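Local coordinates for protein thiamine pyrophosphokinase (Bacillus subtilis, PDB 3LM8) that catalyses the ATP-dependent pyrophosphorylation of thiamine to thiamine diphosphate, releasing AMP, and takes part in thiamine salvage, at residues T37-D40 and I44-E47. The protein carries 1 engineered substitution. Sequence-based numbering, arbitrary orientation.
Sequences TLLD and IPVE
Leu38 and Leu39 of helix 33-41 pack against Ile44 and Pro45 in a purely apolar contact within a beta-alpha-beta crossover of the catalytic domain. Strand 26-31 leads into the helix and strand 47-49 follows it, parallel to and beside strand 26-31 in the mixed sheet, so residues 44-47 form the last part of the return from the helix to the sheet. The proline ring lies against both leucines. From Leu38, whose CB is directed toward the connection, CD1 reaches CG of Pro45 at 3.2 Å and CB of Pro45 at 3.8 Å; the two side chains run past each other in opposite directions. CG of Leu38 stands anti to its carbonyl carbon (chi1 -71°) and the chain is extended beyond it (chi2 166°), which carries CD1 out to the ring. The same leucine also touches Trp28 of strand 26-31 and Val7 of strand 3-7, which places the buried side of the contact between helix and sheet. Leu39 meets the other part of the ring, crossing the proline at about a right angle. Ile44, the residue before the proline, lies at the exposed margin; its CB is directed away from the helix, but the ethyl branch bends back. With CG1 anti to the carbonyl carbon and chi2 at -73°, its terminal methyl returns to Leu39. No hydrogen bond joins the two segments. Backbone hydrogen bonds of Val46 with Trp28 and of Glu47 with Gly30 instead tie the connection to strand 26-31, while Lys12 forms a salt bridge with Asp40 of the helix. One methyl, CD1 of Leu39, serves both residues opposite it, 3.6 Å from CD of Pro45 and 3.9 Å from CD1 of Ile44.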
ATOM      1  N   THR A  37      13.334  -6.358   8.560  1.00 24.56           N
ATOM      2  CA  THR A  37      13.502  -4.973   8.140  1.00 18.94           C
ATOM      3  C   THR A  37      13.115  -4.008   9.255  1.00 30.75           C
ATOM      4  O   THR A  37      13.772  -2.982   9.478  1.00 25.75           O
ATOM      5  CB  THR A  37      12.623  -4.651   6.924  1.00 27.90           C
ATOM      6  OG1 THR A  37      12.745  -5.695   5.956  1.00 26.64           O
ATOM      7  CG2 THR A  37      13.060  -3.362   6.281  1.00 17.62           C
ATOM      8  N   LEU A  38      12.031  -4.331   9.949  1.00 31.81           N
ATOM      9  CA  LEU A  38      11.559  -3.481  11.031  1.00 22.80           C
ATOM     10  C   LEU A  38      12.605  -3.345  12.140  1.00 31.23           C
ATOM     11  O   LEU A  38      12.850  -2.256  12.655  1.00 42.40           O
ATOM     12  CB  LEU A  38      10.255  -4.049  11.604  1.00 16.73           C
ATOM     13  CG  LEU A  38       9.003  -3.944  10.736  1.00 13.07           C
ATOM     14  CD1 LEU A  38       7.930  -4.847  11.300  1.00 20.45           C
ATOM     15  CD2 LEU A  38       8.510  -2.515  10.698  1.00 21.59           C
ATOM     16  N   LEU A  39      13.218  -4.463  12.504  1.00 34.38           N
ATOM     17  CA  LEU A  39      14.220  -4.468  13.553  1.00 28.89           C
ATOM     18  C   LEU A  39      15.427  -3.634  13.183  1.00 23.46           C
ATOM     19  O   LEU A  39      15.970  -2.923  14.023  1.00 29.88           O
ATOM     20  CB  LEU A  39      14.634  -5.908  13.871  1.00 23.73           C
ATOM     21  CG  LEU A  39      13.819  -6.571  14.991  1.00 37.41           C
ATOM     22  CD1 LEU A  39      12.364  -6.129  14.930  1.00 37.24           C
ATOM     23  CD2 LEU A  39      13.937  -8.081  14.884  1.00 44.52           C
ATOM     24  N   ASP A  40      15.845  -3.709  11.925  1.00 16.27           N
ATOM     25  CA  ASP A  40      16.997  -2.933  11.495  1.00 20.13           C
ATOM     26  C   ASP A  40      16.719  -1.448  11.667  1.00 18.28           C
ATOM     27  O   ASP A  40      17.592  -0.694  12.095  1.00 32.44           O
ATOM     28  CB  ASP A  40      17.355  -3.235  10.032  1.00 24.57           C
ATOM     29  CG  ASP A  40      17.787  -4.692   9.815  1.00 30.39           C
ATOM     30  OD1 ASP A  40      18.247  -5.351  10.776  1.00 23.28           O
ATOM     31  OD2 ASP A  40      17.679  -5.177   8.667  1.00 39.89           O
ATOM     32  N   ILE A  44       9.826  -2.330  16.462  1.00 38.14           N
ATOM     33  CA  ILE A  44       9.497  -3.683  16.883  1.00 35.72           C
ATOM     34  C   ILE A  44       8.029  -3.943  16.521  1.00 27.58           C
ATOM     35  O   ILE A  44       7.146  -3.155  16.842  1.00 31.21           O
ATOM     36  CB  ILE A  44       9.666  -3.857  18.415  1.00 39.56           C
ATOM     37  CG1 ILE A  44      11.093  -3.492  18.840  1.00 30.23           C
ATOM     38  CG2 ILE A  44       9.341  -5.295  18.809  1.00 42.41           C
ATOM     39  CD1 ILE A  44      12.151  -4.512  18.453  1.00 25.97           C
ATOM     40  N   PRO A  45       7.757  -5.055  15.835  1.00 24.79           N
ATOM     41  CA  PRO A  45       6.388  -5.397  15.441  1.00 23.45           C
ATOM     42  C   PRO A  45       5.586  -5.834  16.674  1.00 33.09           C
ATOM     43  O   PRO A  45       6.168  -6.346  17.628  1.00 34.49           O
ATOM     44  CB  PRO A  45       6.585  -6.560  14.466  1.00 15.34           C
ATOM     45  CG  PRO A  45       8.065  -6.471  14.063  1.00 22.16           C
ATOM     46  CD  PRO A  45       8.738  -6.018  15.301  1.00  8.56           C
ATOM     47  N   VAL A  46       4.267  -5.635  16.667  1.00 32.40           N
ATOM     48  CA  VAL A  46       3.453  -6.070  17.798  1.00 27.56           C
ATOM     49  C   VAL A  46       3.192  -7.540  17.527  1.00 26.71           C
ATOM     50  O   VAL A  46       3.190  -8.369  18.437  1.00 34.90           O
ATOM     51  CB  VAL A  46       2.097  -5.315  17.893  1.00 20.95           C
ATOM     52  CG1 VAL A  46       2.333  -3.808  17.997  1.00  8.57           C
ATOM     53  CG2 VAL A  46       1.238  -5.620  16.691  1.00 28.35           C
ATOM     54  N   GLU A  47       2.983  -7.852  16.253  1.00 36.29           N
ATOM     55  CA  GLU A  47       2.744  -9.221  15.814  1.00 44.42           C
ATOM     56  C   GLU A  47       3.635  -9.423  14.588  1.00 38.71           C
ATOM     57  O   GLU A  47       4.234  -8.474  14.085  1.00 37.97           O
ATOM     58  CB  GLU A  47       1.275  -9.435  15.407  1.00 46.76           C
ATOM     59  CG  GLU A  47       0.220  -8.826  16.328  1.00 54.24           C
ATOM     60  CD  GLU A  47       0.018  -9.567  17.655  1.00 47.13           C
ATOM     61  OE1 GLU A  47      -0.817  -9.088  18.463  1.00 40.79           O
ATOM     62  OE2 GLU A  47       0.677 -10.612  17.889  1.00 23.33           O
TER